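Local coordinates for beta-N-acetylhexosaminidase (PDB 6JEB), which hydrolyses terminal non-reducing N-acetylhexosamine residues from N-acetyl-beta-D-hexosaminides, among them terminally unbranched N-glycans and chitobiose, at residues A[123-128]-A[305-310]. Sequence-based numbering, arbitrary orientation.
With ACM (acetamide), chain C.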
loop_
_atom_site.group_PDB
_atom_site.type_symbol
_atom_site.label_atom_id
_atom_site.label_comp_id
_atom_site.label_asym_id
_atom_site.label_seq_id
_atom_site.Cartn_x
_atom_site.Cartn_y
_atom_site.Cartn_z
ATOM N N ARG A 123 -2.080 1.173 6.985
ATOM C CA ARG A 123 -1.213 1.990 6.142
ATOM C C ARG A 123 -1.837 2.128 4.766
ATOM O O ARG A 123 -2.184 1.121 4.139
ATOM C CB ARG A 123 0.180 1.364 5.999
ATOM C CG ARG A 123 0.926 1.166 7.323
ATOM C CD ARG A 123 1.381 2.496 7.919
ATOM N NE ARG A 123 2.161 2.311 9.143
ATOM C CZ ARG A 123 1.643 2.276 10.370
ATOM N NH1 ARG A 123 0.335 2.416 10.551
ATOM N NH2 ARG A 123 2.436 2.106 11.419
ATOM N N LEU A 124 -1.982 3.369 4.299
ATOM C CA LEU A 124 -2.437 3.665 2.942
ATOM C C LEU A 124 -1.307 4.398 2.242
ATOM O O LEU A 124 -0.936 5.509 2.645
ATOM C CB LEU A 124 -3.711 4.511 2.922
ATOM C CG LEU A 124 -4.159 4.929 1.515
ATOM C CD1 LEU A 124 -4.588 3.718 0.690
ATOM C CD2 LEU A 124 -5.284 5.958 1.570
ATOM N N HIS A 125 -0.754 3.766 1.217
ATOM C CA HIS A 125 0.372 4.290 0.458
ATOM C C HIS A 125 -0.172 4.837 -0.861
ATOM O O HIS A 125 -0.929 4.150 -1.558
ATOM C CB HIS A 125 1.349 3.113 0.300
ATOM C CG HIS A 125 2.415 3.256 -0.743
ATOM N ND1 HIS A 125 3.185 2.175 -1.122
ATOM C CD2 HIS A 125 2.836 4.303 -1.496
ATOM C CE1 HIS A 125 4.031 2.549 -2.067
ATOM N NE2 HIS A 125 3.839 3.833 -2.312
ATOM N N LEU A 126 0.148 6.101 -1.157
ATOM C CA LEU A 126 -0.318 6.776 -2.371
ATOM C C LEU A 126 0.816 6.825 -3.392
ATOM O O LEU A 126 1.797 7.556 -3.203
ATOM C CB LEU A 126 -0.772 8.203 -2.065
ATOM C CG LEU A 126 -1.805 8.389 -0.958
ATOM C CD1 LEU A 126 -2.090 9.880 -0.751
ATOM C CD2 LEU A 126 -3.083 7.617 -1.277
ATOM N N HIS A 127 0.664 6.088 -4.489
ATOM C CA HIS A 127 1.626 6.157 -5.588
ATOM C C HIS A 127 1.206 7.356 -6.431
ATOM O O HIS A 127 0.387 7.250 -7.346
ATOM C CB HIS A 127 1.622 4.859 -6.387
ATOM C CG HIS A 127 2.744 4.758 -7.368
ATOM N ND1 HIS A 127 4.027 4.404 -7.000
ATOM C CD2 HIS A 127 2.780 4.967 -8.707
ATOM C CE1 HIS A 127 4.804 4.404 -8.068
ATOM N NE2 HIS A 127 4.072 4.741 -9.117
ATOM N N LEU A 128 1.742 8.527 -6.081
ATOM C CA LEU A 128 1.240 9.795 -6.602
ATOM C C LEU A 128 1.831 10.175 -7.953
ATOM O O LEU A 128 1.273 11.052 -8.629
ATOM C CB LEU A 128 1.541 10.918 -5.605
ATOM C CG LEU A 128 0.731 10.886 -4.303
ATOM C CD1 LEU A 128 1.400 11.743 -3.229
ATOM C CD2 LEU A 128 -0.700 11.364 -4.535
ATOM N N GLN A 305 11.589 5.581 2.331
ATOM C CA GLN A 305 11.446 4.162 2.022
ATOM C C GLN A 305 11.690 3.967 0.532
ATOM O O GLN A 305 11.664 4.926 -0.241
ATOM C CB GLN A 305 10.060 3.616 2.384
ATOM C CG GLN A 305 9.623 3.892 3.803
ATOM C CD GLN A 305 8.261 3.301 4.090
ATOM O OE1 GLN A 305 7.372 3.334 3.234
ATOM N NE2 GLN A 305 8.084 2.757 5.290
ATOM N N PHE A 306 11.914 2.711 0.128
ATOM C CA PHE A 306 12.278 2.404 -1.252
ATOM C C PHE A 306 11.690 1.062 -1.661
ATOM O O PHE A 306 11.547 0.159 -0.834
ATOM C CB PHE A 306 13.800 2.282 -1.418
ATOM C CG PHE A 306 14.573 3.427 -0.830
ATOM C CD1 PHE A 306 14.930 3.422 0.516
ATOM C CD2 PHE A 306 14.969 4.496 -1.623
ATOM C CE1 PHE A 306 15.648 4.474 1.062
ATOM C CE2 PHE A 306 15.686 5.549 -1.077
ATOM C CZ PHE A 306 16.028 5.532 0.265
ATOM N N TRP A 307 11.395 0.920 -2.958
ATOM C CA TRP A 307 11.224 -0.410 -3.541
ATOM C C TRP A 307 12.590 -1.085 -3.588
ATOM O O TRP A 307 13.538 -0.530 -4.154
ATOM C CB TRP A 307 10.650 -0.319 -4.960
ATOM C CG TRP A 307 9.297 0.334 -5.053
ATOM C CD1 TRP A 307 9.010 1.544 -5.623
ATOM C CD2 TRP A 307 8.048 -0.186 -4.565
ATOM N NE1 TRP A 307 7.664 1.817 -5.514
ATOM C CE2 TRP A 307 7.050 0.769 -4.869
ATOM C CE3 TRP A 307 7.676 -1.368 -3.914
ATOM C CZ2 TRP A 307 5.711 0.581 -4.539
ATOM C CZ3 TRP A 307 6.338 -1.556 -3.583
ATOM C CH2 TRP A 307 5.372 -0.584 -3.897
ATOM N N TYR A 308 12.704 -2.268 -2.989
ATOM C CA TYR A 308 13.981 -2.976 -2.994
ATOM C C TYR A 308 14.296 -3.482 -4.397
ATOM O O TYR A 308 13.479 -4.170 -5.014
ATOM C CB TYR A 308 13.914 -4.162 -2.035
ATOM C CG TYR A 308 15.236 -4.872 -1.880
ATOM C CD1 TYR A 308 16.362 -4.189 -1.440
ATOM C CD2 TYR A 308 15.358 -6.225 -2.167
ATOM C CE1 TYR A 308 17.586 -4.840 -1.283
ATOM C CE2 TYR A 308 16.580 -6.886 -2.019
ATOM C CZ TYR A 308 17.687 -6.185 -1.577
ATOM O OH TYR A 308 18.901 -6.820 -1.419
ATOM N N GLU A 309 15.487 -3.150 -4.901
ATOM C CA GLU A 309 15.868 -3.512 -6.264
ATOM C C GLU A 309 16.996 -4.540 -6.321
ATOM O O GLU A 309 17.622 -4.710 -7.371
ATOM C CB GLU A 309 16.174 -2.271 -7.111
ATOM C CG GLU A 309 14.911 -1.493 -7.494
ATOM C CD GLU A 309 14.023 -2.259 -8.465
ATOM O OE1 GLU A 309 14.128 -2.035 -9.684
ATOM O OE2 GLU A 309 13.218 -3.099 -8.015
ATOM N N GLY A 310 17.255 -5.239 -5.218
ATOM C CA GLY A 310 18.160 -6.367 -5.233
ATOM C C GLY A 310 19.616 -6.053 -4.960
ATOM O O GLY A 310 20.435 -6.979 -4.948
HETATM C C1 ACM C . 7.170 -1.996 -9.012
HETATM O O ACM C . 6.485 -2.954 -9.176
HETATM N N ACM C . 7.567 -1.242 -10.158
HETATM C C2 ACM C . 7.657 -1.534 -7.650
#
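Part of the acetamide pocket in this family 20 glycoside hydrolase is lined by Trp307, which reaches across the interior of the (beta/alpha)8 barrel to His125. Imidazole and indole extend toward each other from separate strands of the barrel. His125 CE1, at the imidazole edge, lies 3.6 Å from Trp307 CZ2 and 3.9 Å from Trp307 CH2, both in the six-membered ring; the two rings meet obliquely, planes at 34°. With CG anti to its carbonyl carbon (chi1 -61°), Trp307 sends the indole inward from its strand. The acetamide methyl, C2, sits over the centre of one indole face, 3.4 Å from Trp307 CD2, an apolar seat consistent with holding the substrate's N-acetyl methyl during substrate-assisted catalysis. Polar anchoring comes from Glu187, whose OE2 accepts a hydrogen bond from Trp307 NE1 and whose OE1 is bonded to His125 NE2 and His127 ND1, which probably helps to fix the rotation of the rings; His125 ND1 is bonded to His396 NE2. Replacing Trp307 with an alanine is likely to deprive the acetamide methyl of its aromatic seat, open a gap beside His125 and leave Glu187 OE2 without its indole partner. Around this buried contact, His253 stacks on His125 and also meets Trp307, while strand 123-127 runs between strands 92-97 and 183-187, and strand 303-307 between 251-253 and 320-323.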